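Long-range contact in transcriptional activator II (PDB 1ZS4), which activates transcription from the phage promoters for repressor and integrase, binding DNA as a homotetramer and so letting the virus enter its latent state: residues R13-L18 with W48-S53. Numbering follows the deposited sequence.
Sequences RIESAL and WIPKFS
The Glu-15 side chain crosses the start of helix 49-59 at a slant, meeting Ser-53, Ile-49 and Pro-50 in turn. CB comes first, 3.4 Å from OG of Ser-53. With CG anti to the backbone N (chi1 169°) and the chain extended beyond it, the side chain runs across to the first turn of the other helix, where its CG meets CG2 of Ile-49 at 3.7 Å and CD borders the same methyl. At the tip, OE1 ends over the Pro-50 ring, 3.2 Å from Pro-50 CA and 3.3 Å from Pro-50 CG. The tertiary-amide N of Pro-50 carries no hydrogen, so the carboxylate oxygen meets C-H groups here.

The backbones come close at this point, Glu-15 CA lying 5.3 Å from Ser-53 CA, consistent with the small Ser-53 side chain at the interface. The two helix segments run at 128° to each other with their axes 8.9 Å apart. The hydroxyl donates back to its own helix, OG to Ile-49 O at 2.7 Å, from above the carbonyl plane. Ser-53 N reaches the same oxygen from the opposite face, giving the carbonyl oxygen of the buried Ile-49 two donors, while OG packs closely against CA and CB of Glu-15; the nearby Glu-15 N makes too poor an angle for a hydrogen bond.

This pairing belongs to the all-helical DNA-binding domain: the predicted helix-turn-helix, residues 27-46, lies in the chain between the two segments, and the contact brings the flanking helices 7-25 and 49-59 together. On the apolar side Leu-18 CD1 meets Ile-49 CD1 and also borders Ser-53 OG. Ile-14 adds CG2 beside that hydroxyl, then packs onto Leu-56 and Ala-57. Trp-61 of the second subunit packs on both Ile-14 and Leu-18.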
# COMPACT_ATOMS: atom_id res chain seq x y z
N ARG C 13 -15.33 19.92 10.84
CA ARG C 13 -15.69 19.57 12.22
C ARG C 13 -14.56 18.83 12.94
O ARG C 13 -14.27 19.09 14.12
CB ARG C 13 -16.93 18.67 12.25
CG ARG C 13 -17.37 18.33 13.68
CD ARG C 13 -18.54 17.35 13.71
NE ARG C 13 -18.09 16.00 13.36
CZ ARG C 13 -17.35 15.24 14.16
NH1 ARG C 13 -16.99 15.69 15.36
NH2 ARG C 13 -16.98 14.03 13.77
N ILE C 14 -13.92 17.91 12.22
CA ILE C 14 -12.83 17.13 12.77
C ILE C 14 -11.59 18.01 12.99
O ILE C 14 -10.93 17.90 14.03
CB ILE C 14 -12.51 15.92 11.84
CG1 ILE C 14 -13.67 14.91 11.91
CG2 ILE C 14 -11.19 15.24 12.25
CD1 ILE C 14 -13.72 13.86 10.79
N GLU C 15 -11.29 18.88 12.03
CA GLU C 15 -10.12 19.76 12.19
C GLU C 15 -10.30 20.62 13.43
O GLU C 15 -9.37 20.80 14.20
CB GLU C 15 -9.92 20.64 10.96
CG GLU C 15 -8.88 21.74 11.18
CD GLU C 15 -8.43 22.36 9.88
OE1 GLU C 15 -7.55 21.76 9.22
OE2 GLU C 15 -8.95 23.44 9.50
N SER C 16 -11.52 21.13 13.62
CA SER C 16 -11.79 21.97 14.78
C SER C 16 -11.57 21.18 16.07
O SER C 16 -10.92 21.67 17.02
CB SER C 16 -13.23 22.52 14.74
OG SER C 16 -13.51 23.21 15.95
N ALA C 17 -12.09 19.95 16.11
CA ALA C 17 -11.95 19.09 17.29
C ALA C 17 -10.48 18.76 17.56
O ALA C 17 -10.04 18.78 18.71
CB ALA C 17 -12.73 17.80 17.10
N LEU C 18 -9.74 18.43 16.51
CA LEU C 18 -8.34 18.10 16.68
C LEU C 18 -7.53 19.30 17.17
O LEU C 18 -6.77 19.18 18.12
CB LEU C 18 -7.74 17.59 15.37
CG LEU C 18 -8.19 16.21 14.90
CD1 LEU C 18 -7.61 15.96 13.51
CD2 LEU C 18 -7.74 15.13 15.89
N TRP C 48 -0.42 19.57 8.09
CA TRP C 48 -0.99 18.23 8.10
C TRP C 48 -2.39 18.03 8.63
O TRP C 48 -3.10 17.14 8.18
CB TRP C 48 -0.07 17.26 8.86
CG TRP C 48 1.20 17.02 8.14
CD1 TRP C 48 2.44 17.51 8.46
CD2 TRP C 48 1.36 16.31 6.91
NE1 TRP C 48 3.35 17.16 7.48
CE2 TRP C 48 2.71 16.43 6.52
CE3 TRP C 48 0.48 15.60 6.08
CZ2 TRP C 48 3.21 15.86 5.34
CZ3 TRP C 48 0.96 15.03 4.91
CH2 TRP C 48 2.32 15.17 4.55
N ILE C 49 -2.78 18.82 9.62
CA ILE C 49 -4.11 18.66 10.17
C ILE C 49 -5.20 18.79 9.09
O ILE C 49 -6.17 18.02 9.09
CB ILE C 49 -4.32 19.64 11.34
CG1 ILE C 49 -3.47 19.19 12.53
CG2 ILE C 49 -5.79 19.73 11.70
CD1 ILE C 49 -3.97 17.88 13.18
N PRO C 50 -5.05 19.74 8.14
CA PRO C 50 -6.11 19.80 7.12
C PRO C 50 -6.22 18.48 6.34
O PRO C 50 -7.33 18.00 6.06
CB PRO C 50 -5.65 20.95 6.23
CG PRO C 50 -4.99 21.90 7.22
CD PRO C 50 -4.19 20.94 8.09
N LYS C 51 -5.08 17.89 5.99
CA LYS C 51 -5.08 16.64 5.22
C LYS C 51 -5.57 15.48 6.06
O LYS C 51 -6.40 14.69 5.59
CB LYS C 51 -3.67 16.34 4.68
CG LYS C 51 -3.21 17.32 3.60
CD LYS C 51 -1.75 17.07 3.20
CE LYS C 51 -1.30 18.01 2.07
NZ LYS C 51 0.12 17.74 1.68
N PHE C 52 -5.06 15.37 7.28
CA PHE C 52 -5.46 14.32 8.22
C PHE C 52 -6.97 14.41 8.41
O PHE C 52 -7.68 13.39 8.47
CB PHE C 52 -4.81 14.53 9.60
CG PHE C 52 -3.32 14.25 9.67
CD1 PHE C 52 -2.57 14.72 10.76
CD2 PHE C 52 -2.67 13.50 8.69
CE1 PHE C 52 -1.19 14.46 10.87
CE2 PHE C 52 -1.29 13.23 8.79
CZ PHE C 52 -0.55 13.71 9.88
N SER C 53 -7.47 15.64 8.55
CA SER C 53 -8.90 15.86 8.76
C SER C 53 -9.77 15.43 7.59
O SER C 53 -10.83 14.83 7.80
CB SER C 53 -9.18 17.33 9.11
OG SER C 53 -8.57 17.63 10.35